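Local structure of cruciferin (Brassica napus, 3KGL) at residues E16-E24 / N200-I208; N218-L228 / T238-Q246. The protein probably serves as a nutrient reservoir in rapeseed seeds, as an 11S globulin of the cupin superfamily. One frame throughout, in Å; residues are numbered along the deposited sequence.

Contact 1: E16-E24 / N200-I208; sequences EPSHVLKAE and NNPQGQVWI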
loop_
_atom_site.group_PDB
_atom_site.type_symbol
_atom_site.label_atom_id
_atom_site.label_comp_id
_atom_site.label_asym_id
_atom_site.label_seq_id
_atom_site.Cartn_x
_atom_site.Cartn_y
_atom_site.Cartn_z
ATOM N N GLU A 16 -5.120 26.513 -9.846
ATOM C CA GLU A 16 -4.083 27.368 -9.308
ATOM C C GLU A 16 -4.103 27.311 -7.781
ATOM O O GLU A 16 -5.002 26.715 -7.191
ATOM C CB GLU A 16 -4.290 28.795 -9.798
ATOM C CG GLU A 16 -4.376 28.928 -11.302
ATOM C CD GLU A 16 -4.743 30.336 -11.754
ATOM O OE1 GLU A 16 -5.032 31.196 -10.886
ATOM O OE2 GLU A 16 -4.744 30.576 -12.986
ATOM N N PRO A 17 -3.107 27.927 -7.126
ATOM C CA PRO A 17 -3.022 27.825 -5.668
ATOM C C PRO A 17 -4.291 28.278 -4.961
ATOM O O PRO A 17 -5.011 29.085 -5.516
ATOM C CB PRO A 17 -1.842 28.737 -5.340
ATOM C CG PRO A 17 -0.970 28.592 -6.491
ATOM C CD PRO A 17 -1.894 28.545 -7.680
ATOM N N SER A 18 -4.555 27.755 -3.765
ATOM C CA SER A 18 -5.787 28.072 -3.043
ATOM C C SER A 18 -5.538 28.740 -1.712
ATOM O O SER A 18 -6.486 29.165 -1.055
ATOM C CB SER A 18 -6.657 26.831 -2.827
ATOM O OG SER A 18 -7.193 26.382 -4.064
ATOM N N HIS A 19 -4.273 28.809 -1.306
ATOM C CA HIS A 19 -3.885 29.495 -0.074
ATOM C C HIS A 19 -2.487 30.016 -0.319
ATOM O O HIS A 19 -1.709 29.371 -1.029
ATOM C CB HIS A 19 -3.832 28.550 1.143
ATOM C CG HIS A 19 -4.910 27.506 1.185
ATOM N ND1 HIS A 19 -6.034 27.629 1.977
ATOM C CD2 HIS A 19 -5.012 26.300 0.568
ATOM C CE1 HIS A 19 -6.793 26.554 1.825
ATOM N NE2 HIS A 19 -6.196 25.734 0.976
ATOM N N VAL A 20 -2.147 31.166 0.260
ATOM C CA VAL A 20 -0.771 31.628 0.142
ATOM C C VAL A 20 -0.138 32.007 1.477
ATOM O O VAL A 20 -0.774 32.603 2.331
ATOM C CB VAL A 20 -0.603 32.702 -0.943
ATOM C CG1 VAL A 20 0.714 33.457 -0.774
ATOM C CG2 VAL A 20 -0.659 32.027 -2.309
ATOM N N LEU A 21 1.106 31.592 1.669
ATOM C CA LEU A 21 1.839 31.909 2.881
ATOM C C LEU A 21 2.895 32.900 2.494
ATOM O O LEU A 21 3.907 32.548 1.876
ATOM C CB LEU A 21 2.483 30.667 3.486
ATOM C CG LEU A 21 1.477 29.560 3.772
ATOM C CD1 LEU A 21 2.204 28.282 4.105
ATOM C CD2 LEU A 21 0.576 29.990 4.900
ATOM N N LYS A 22 2.634 34.152 2.843
ATOM C CA LYS A 22 3.506 35.243 2.462
ATOM C C LYS A 22 4.604 35.374 3.502
ATOM O O LYS A 22 4.335 35.557 4.683
ATOM C CB LYS A 22 2.695 36.538 2.275
ATOM C CG LYS A 22 1.584 36.381 1.231
ATOM C CD LYS A 22 0.472 37.419 1.309
ATOM C CE LYS A 22 0.587 38.427 0.167
ATOM N NZ LYS A 22 -0.744 38.919 -0.317
ATOM N N ALA A 23 5.845 35.241 3.051
ATOM C CA ALA A 23 6.995 35.374 3.934
ATOM C C ALA A 23 7.845 36.596 3.590
ATOM O O ALA A 23 7.781 37.103 2.475
ATOM C CB ALA A 23 7.837 34.113 3.879
ATOM N N GLU A 24 8.634 37.042 4.565
ATOM C CA GLU A 24 9.625 38.114 4.405
ATOM C C GLU A 24 10.211 38.215 2.996
ATOM O O GLU A 24 10.193 39.284 2.396
ATOM C CB GLU A 24 10.746 37.954 5.456
ATOM C CG GLU A 24 11.973 38.864 5.301
ATOM C CD GLU A 24 12.872 38.901 6.548
ATOM O OE1 GLU A 24 13.658 37.953 6.784
ATOM O OE2 GLU A 24 12.809 39.902 7.291
ATOM N N ASN A 200 8.901 30.234 11.427
ATOM C CA ASN A 200 7.585 30.309 12.022
ATOM C C ASN A 200 6.566 30.519 10.894
ATOM O O ASN A 200 6.850 31.191 9.904
ATOM C CB ASN A 200 7.538 31.462 13.031
ATOM C CG ASN A 200 6.611 31.183 14.191
ATOM O OD1 ASN A 200 6.439 30.036 14.589
ATOM N ND2 ASN A 200 6.009 32.233 14.748
ATOM N N ASN A 201 5.391 29.919 11.016
ATOM C CA ASN A 201 4.292 30.275 10.126
ATOM C C ASN A 201 3.105 30.772 10.924
ATOM O O ASN A 201 2.348 29.974 11.469
ATOM C CB ASN A 201 3.849 29.093 9.269
ATOM C CG ASN A 201 2.634 29.417 8.433
ATOM O OD1 ASN A 201 2.422 30.567 8.055
ATOM N ND2 ASN A 201 1.826 28.405 8.136
ATOM N N PRO A 202 2.920 32.098 10.980
ATOM C CA PRO A 202 1.864 32.651 11.827
ATOM C C PRO A 202 0.484 32.402 11.221
ATOM O O PRO A 202 -0.515 32.516 11.925
ATOM C CB PRO A 202 2.179 34.150 11.845
ATOM C CG PRO A 202 3.465 34.320 11.075
ATOM C CD PRO A 202 3.566 33.143 10.178
ATOM N N GLN A 203 0.440 32.050 9.940
ATOM C CA GLN A 203 -0.818 31.781 9.255
ATOM C C GLN A 203 -1.375 30.416 9.584
ATOM O O GLN A 203 -2.587 30.191 9.478
ATOM C CB GLN A 203 -0.623 31.852 7.754
ATOM C CG GLN A 203 -0.326 33.234 7.221
ATOM C CD GLN A 203 -0.456 33.265 5.725
ATOM O OE1 GLN A 203 0.487 33.611 5.009
ATOM N NE2 GLN A 203 -1.625 32.861 5.234
ATOM N N GLY A 204 -0.480 29.501 9.955
ATOM C CA GLY A 204 -0.869 28.156 10.336
ATOM C C GLY A 204 -1.150 27.235 9.165
ATOM O O GLY A 204 -0.842 27.565 8.009
ATOM N N GLN A 205 -1.744 26.080 9.465
ATOM C CA GLN A 205 -1.908 25.020 8.468
ATOM C C GLN A 205 -3.228 25.180 7.726
ATOM O O GLN A 205 -4.140 24.352 7.820
ATOM C CB GLN A 205 -1.788 23.649 9.124
ATOM C CG GLN A 205 -0.776 23.644 10.245
ATOM C CD GLN A 205 -0.585 22.282 10.868
ATOM O OE1 GLN A 205 0.054 21.405 10.289
ATOM N NE2 GLN A 205 -1.119 22.101 12.066
ATOM N N VAL A 206 -3.297 26.264 6.966
ATOM C CA VAL A 206 -4.531 26.730 6.356
ATOM C C VAL A 206 -5.000 25.799 5.256
ATOM O O VAL A 206 -6.143 25.900 4.803
ATOM C CB VAL A 206 -4.323 28.126 5.765
ATOM C CG1 VAL A 206 -3.824 29.081 6.834
ATOM C CG2 VAL A 206 -3.314 28.062 4.633
ATOM N N TRP A 207 -4.109 24.901 4.835
ATOM C CA TRP A 207 -4.384 23.943 3.760
ATOM C C TRP A 207 -5.024 22.656 4.279
ATOM O O TRP A 207 -5.500 21.844 3.494
ATOM C CB TRP A 207 -3.111 23.625 2.968
ATOM C CG TRP A 207 -2.001 23.063 3.813
ATOM C CD1 TRP A 207 -1.688 21.747 3.978
ATOM C CD2 TRP A 207 -1.060 23.803 4.619
ATOM N NE1 TRP A 207 -0.613 21.617 4.826
ATOM C CE2 TRP A 207 -0.207 22.858 5.231
ATOM C CE3 TRP A 207 -0.862 25.163 4.885
ATOM C CZ2 TRP A 207 0.826 23.230 6.090
ATOM C CZ3 TRP A 207 0.167 25.525 5.735
ATOM C CH2 TRP A 207 0.997 24.560 6.331
ATOM N N ILE A 208 -5.025 22.487 5.601
ATOM C CA ILE A 208 -5.753 21.417 6.287
ATOM C C ILE A 208 -7.070 21.978 6.848
ATOM O O ILE A 208 -7.161 23.172 7.113
ATOM C CB ILE A 208 -4.892 20.842 7.432
ATOM C CG1 ILE A 208 -3.479 20.527 6.938
ATOM C CG2 ILE A 208 -5.522 19.603 8.018
ATOM C CD1 ILE A 208 -2.645 19.805 7.953
#

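Contact 2: N218-L228 / T238-Q246; sequences NILNGFTPEVL and TAQQLQNQQ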
loop_
_atom_site.group_PDB
_atom_site.type_symbol
_atom_site.label_atom_id
_atom_site.label_comp_id
_atom_site.label_asym_id
_atom_site.label_seq_id
_atom_site.Cartn_x
_atom_site.Cartn_y
_atom_site.Cartn_z
ATOM N N ASN A 218 7.897 26.166 14.478
ATOM C CA ASN A 218 8.866 25.127 14.161
ATOM C C ASN A 218 8.850 24.026 15.200
ATOM O O ASN A 218 8.206 24.143 16.248
ATOM C CB ASN A 218 10.285 25.697 14.033
ATOM C CG ASN A 218 10.802 26.290 15.332
ATOM O OD1 ASN A 218 10.671 25.685 16.397
ATOM N ND2 ASN A 218 11.395 27.484 15.248
ATOM N N ILE A 219 9.569 22.954 14.904
ATOM C CA ILE A 219 9.601 21.795 15.783
ATOM C C ILE A 219 10.149 22.150 17.156
ATOM O O ILE A 219 9.565 21.770 18.175
ATOM C CB ILE A 219 10.440 20.682 15.182
ATOM C CG1 ILE A 219 9.701 20.054 14.012
ATOM C CG2 ILE A 219 10.746 19.638 16.215
ATOM C CD1 ILE A 219 10.573 19.118 13.235
ATOM N N LEU A 220 11.255 22.896 17.173
ATOM C CA LEU A 220 11.896 23.354 18.417
ATOM C C LEU A 220 10.959 24.082 19.379
ATOM O O LEU A 220 11.099 23.949 20.584
ATOM C CB LEU A 220 13.112 24.222 18.107
ATOM C CG LEU A 220 14.416 23.495 17.748
ATOM C CD1 LEU A 220 14.203 22.017 17.462
ATOM C CD2 LEU A 220 15.118 24.166 16.573
ATOM N N ASN A 221 10.002 24.839 18.854
ATOM C CA ASN A 221 9.038 25.540 19.695
ATOM C C ASN A 221 8.243 24.633 20.640
ATOM O O ASN A 221 7.691 25.084 21.641
ATOM C CB ASN A 221 8.064 26.334 18.829
ATOM C CG ASN A 221 7.025 27.077 19.653
ATOM O OD1 ASN A 221 5.860 26.662 19.724
ATOM N ND2 ASN A 221 7.441 28.174 20.293
ATOM N N GLY A 222 8.180 23.351 20.319
ATOM C CA GLY A 222 7.295 22.449 21.033
ATOM C C GLY A 222 7.930 21.850 22.265
ATOM O O GLY A 222 7.263 21.210 23.073
ATOM N N PHE A 223 9.233 22.040 22.403
ATOM C CA PHE A 223 9.937 21.538 23.566
ATOM C C PHE A 223 10.150 22.693 24.520
ATOM O O PHE A 223 10.321 23.833 24.104
ATOM C CB PHE A 223 11.291 20.957 23.171
ATOM C CG PHE A 223 11.211 19.739 22.295
ATOM C CD1 PHE A 223 10.862 18.512 22.820
ATOM C CD2 PHE A 223 11.534 19.816 20.958
ATOM C CE1 PHE A 223 10.820 17.391 22.023
ATOM C CE2 PHE A 223 11.483 18.695 20.156
ATOM C CZ PHE A 223 11.126 17.483 20.693
ATOM N N THR A 224 10.148 22.405 25.808
ATOM C CA THR A 224 10.479 23.436 26.772
ATOM C C THR A 224 11.903 23.901 26.534
ATOM O O THR A 224 12.775 23.112 26.183
ATOM C CB THR A 224 10.323 22.934 28.208
ATOM O OG1 THR A 224 11.145 21.776 28.409
ATOM C CG2 THR A 224 8.872 22.575 28.470
ATOM N N PRO A 225 12.141 25.197 26.704
ATOM C CA PRO A 225 13.475 25.757 26.507
ATOM C C PRO A 225 14.542 25.018 27.324
ATOM O O PRO A 225 15.696 24.958 26.903
ATOM C CB PRO A 225 13.314 27.196 27.004
ATOM C CG PRO A 225 11.872 27.495 26.826
ATOM C CD PRO A 225 11.147 26.221 27.063
ATOM N N GLU A 226 14.156 24.459 28.467
ATOM C CA GLU A 226 15.103 23.780 29.345
ATOM C C GLU A 226 15.633 22.472 28.767
ATOM O O GLU A 226 16.839 22.259 28.719
ATOM C CB GLU A 226 14.492 23.535 30.725
ATOM C CG GLU A 226 13.002 23.853 30.810
ATOM C CD GLU A 226 12.735 25.338 31.035
ATOM O OE1 GLU A 226 13.674 26.045 31.485
ATOM O OE2 GLU A 226 11.591 25.793 30.773
ATOM N N VAL A 227 14.732 21.597 28.337
ATOM C CA VAL A 227 15.128 20.325 27.743
ATOM C C VAL A 227 15.986 20.591 26.497
ATOM O O VAL A 227 16.980 19.902 26.238
ATOM C CB VAL A 227 13.882 19.421 27.437
ATOM C CG1 VAL A 227 12.855 20.174 26.616
ATOM C CG2 VAL A 227 14.275 18.148 26.714
ATOM N N LEU A 228 15.605 21.620 25.748
ATOM C CA LEU A 228 16.299 21.983 24.525
ATOM C C LEU A 228 17.712 22.374 24.872
ATOM O O LEU A 228 18.643 22.011 24.169
ATOM C CB LEU A 228 15.592 23.160 23.863
ATOM C CG LEU A 228 15.310 23.117 22.367
ATOM C CD1 LEU A 228 14.713 21.780 21.950
ATOM C CD2 LEU A 228 14.352 24.217 22.052
ATOM N N THR A 238 19.422 31.117 25.113
ATOM C CA THR A 238 19.670 30.878 23.696
ATOM C C THR A 238 18.696 29.834 23.139
ATOM O O THR A 238 18.311 29.893 21.969
ATOM C CB THR A 238 21.121 30.405 23.473
ATOM O OG1 THR A 238 22.011 31.256 24.201
ATOM C CG2 THR A 238 21.501 30.416 21.988
ATOM N N ALA A 239 18.301 28.879 23.978
ATOM C CA ALA A 239 17.361 27.843 23.554
ATOM C C ALA A 239 16.004 28.463 23.264
ATOM O O ALA A 239 15.319 28.035 22.336
ATOM C CB ALA A 239 17.246 26.723 24.591
ATOM N N GLN A 240 15.624 29.474 24.047
ATOM C CA GLN A 240 14.418 30.256 23.757
ATOM C C GLN A 240 14.453 30.802 22.334
ATOM O O GLN A 240 13.473 30.717 21.601
ATOM C CB GLN A 240 14.262 31.422 24.736
ATOM C CG GLN A 240 13.317 31.167 25.904
ATOM C CD GLN A 240 13.815 31.788 27.203
ATOM O OE1 GLN A 240 14.846 32.459 27.232
ATOM N NE2 GLN A 240 13.088 31.554 28.285
ATOM N N GLN A 241 15.593 31.352 21.940
ATOM C CA GLN A 241 15.706 31.996 20.636
ATOM C C GLN A 241 15.483 31.042 19.501
ATOM O O GLN A 241 14.928 31.415 18.469
ATOM C CB GLN A 241 17.070 32.648 20.480
ATOM C CG GLN A 241 17.298 33.763 21.477
ATOM C CD GLN A 241 18.247 34.784 20.940
ATOM O OE1 GLN A 241 19.365 34.927 21.433
ATOM N NE2 GLN A 241 17.824 35.485 19.890
ATOM N N LEU A 242 15.938 29.812 19.690
ATOM C CA LEU A 242 15.794 28.777 18.682
ATOM C C LEU A 242 14.334 28.558 18.339
ATOM O O LEU A 242 14.008 28.230 17.211
ATOM C CB LEU A 242 16.405 27.481 19.193
ATOM C CG LEU A 242 17.913 27.574 19.362
ATOM C CD1 LEU A 242 18.489 26.191 19.571
ATOM C CD2 LEU A 242 18.510 28.236 18.125
ATOM N N GLN A 243 13.459 28.752 19.319
ATOM C CA GLN A 243 12.036 28.502 19.147
ATOM C C GLN A 243 11.272 29.531 18.294
ATOM O O GLN A 243 10.037 29.473 18.190
ATOM C CB GLN A 243 11.381 28.412 20.512
ATOM C CG GLN A 243 12.000 27.407 21.440
ATOM C CD GLN A 243 11.212 27.313 22.722
ATOM O OE1 GLN A 243 11.156 28.267 23.506
ATOM N NE2 GLN A 243 10.572 26.175 22.933
ATOM N N ASN A 244 12.002 30.465 17.697
ATOM C CA ASN A 244 11.409 31.555 16.945
ATOM C C ASN A 244 9.964 31.878 17.319
ATOM O O ASN A 244 9.092 31.983 16.450
ATOM C CB ASN A 244 11.484 31.253 15.460
ATOM C CG ASN A 244 12.779 31.672 14.858
ATOM O OD1 ASN A 244 13.435 32.614 15.329
ATOM N ND2 ASN A 244 13.165 30.986 13.790
ATOM N N GLN A 245 9.698 32.044 18.606
ATOM C CA GLN A 245 8.341 32.371 19.014
ATOM C C GLN A 245 8.003 33.784 18.597
ATOM O O GLN A 245 8.736 34.729 18.905
ATOM C CB GLN A 245 8.139 32.180 20.519
ATOM C CG GLN A 245 9.367 32.461 21.362
ATOM C CD GLN A 245 9.266 31.841 22.743
ATOM O OE1 GLN A 245 10.079 32.120 23.628
ATOM N NE2 GLN A 245 8.262 30.987 22.932
ATOM N N GLN A 246 6.897 33.917 17.874
ATOM C CA GLN A 246 6.375 35.221 17.471
ATOM C C GLN A 246 7.080 35.809 16.237
ATOM O O GLN A 246 6.683 36.858 15.741
ATOM C CB GLN A 246 6.400 36.230 18.641
ATOM C CG GLN A 246 6.195 35.662 20.068
ATOM C CD GLN A 246 5.009 34.700 20.203
ATOM O OE1 GLN A 246 4.060 34.742 19.418
ATOM N NE2 GLN A 246 5.063 33.833 21.217
HETATM O O HOH W 1 8.427 28.527 16.023
#

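Contact 1: E16-E24 / N200-I208
Asn201 meets the end of Leu21 with its amide: OD1 lies 3.7 Å from Leu21 CD2, and the two side chains cross at about a right angle. The same OD1 accepts from Gln203 N, an Asx turn that works with the type I turn Asn201-Gly204 to bring Gln203 round to the strand. Gln203 then grips the backbone of 19-23 with both ends of its amide. Gln203 NE2 donates to Val20 O at 3.0 Å, with the acceptor close to the amide plane, while Lys22 N donates to Gln203 OE1 at 3.1 Å, the C=O pointing almost straight at the donor. Two bonds fix the rotation of the amide, and Gln203 CD rests 3.5 Å from Leu21 CD2. With an alanine here both bonds would go, which would probably leave Val20 O and Lys22 N without these mates and Leu21 CD2 without the amide's contact. Val206, further on, sets CG2 3.6 Å from His19 CB; this methyl stands between backbone N and carbonyl carbon (chi1 -56° places CG1 instead anti to the carbonyl). Trp207 closes the run with a CH-pi contact, its CA 4.0 Å from the centroid of the His19 ring and over the face, while its CZ3 reaches Leu21 CD1 at 3.8 Å. The loop thus packs on strand 19-23, which pairs with strand 26-30 at one margin of an antiparallel sheet of the N-terminal cupin domain; Trp207 also touches Val30 and hydrogen-bonds through NE1 to Pro192 O, and Ala23 leans on strand 252-254.

Contact 2: N218-L228 / T238-Q246
Gln243 runs its extended side chain across Pro225 at about a right angle, with OE1 3.5 Å from Pro225 CG and NE2 turned to the 3-10 segment 220-222. There NE2 donates to Leu220 O at 3.3 Å, a nearly straight bond (170°) with the acceptor in the amide plane. Phe223 N reaches the same carbonyl oxygen from the opposite face, so two donors share it. Leu228 crosses Gln243 obliquely, its CD2 4.0 Å from Gln243 CG, and its CB meets Ala239 CB at the same distance. Asn218 works from the other end: with CG between backbone N and carbonyl carbon (chi1 64°), OD1 accepts from Asn221 N at 2.7 Å in an Asx motif, and ND2 makes a weak bond to Leu242 O besides its bond to Ala198 O. A water bridges Asn218 N and Gln243 O, 2.9 Å from each. Thr224 occupies the N-cap position of helix 225-232, whose first turn lies against the C-terminal part of helix 236-242. Gly222 O accepts from Arg366 of the second subunit. The result is a compact helical pair, like the helices that follow each cupin barrel in 11S globulins and bind the next subunit of the trimer.

How the contacts relate
From the N terminus, strand 19-23 comes first; the chain then builds most of the N-terminal cupin barrel before 200-208 returns to it, so contact 1 closes a long loop of 175 intervening residues. Contact 2 follows in series, without nesting or crossing: 218-228 and 238-246 are separated by only nine residues, mostly helical, and bring two short helices together across a brief turn. The centres lie about 22 Å apart, yet the start of 200-208, at Asn200, packs against Asn218, Asn244 and Gln246. Contact 1 thus fastens the departing chain to the sheet margin, contact 2 folds the helical extension beyond it, and both touch the second subunit.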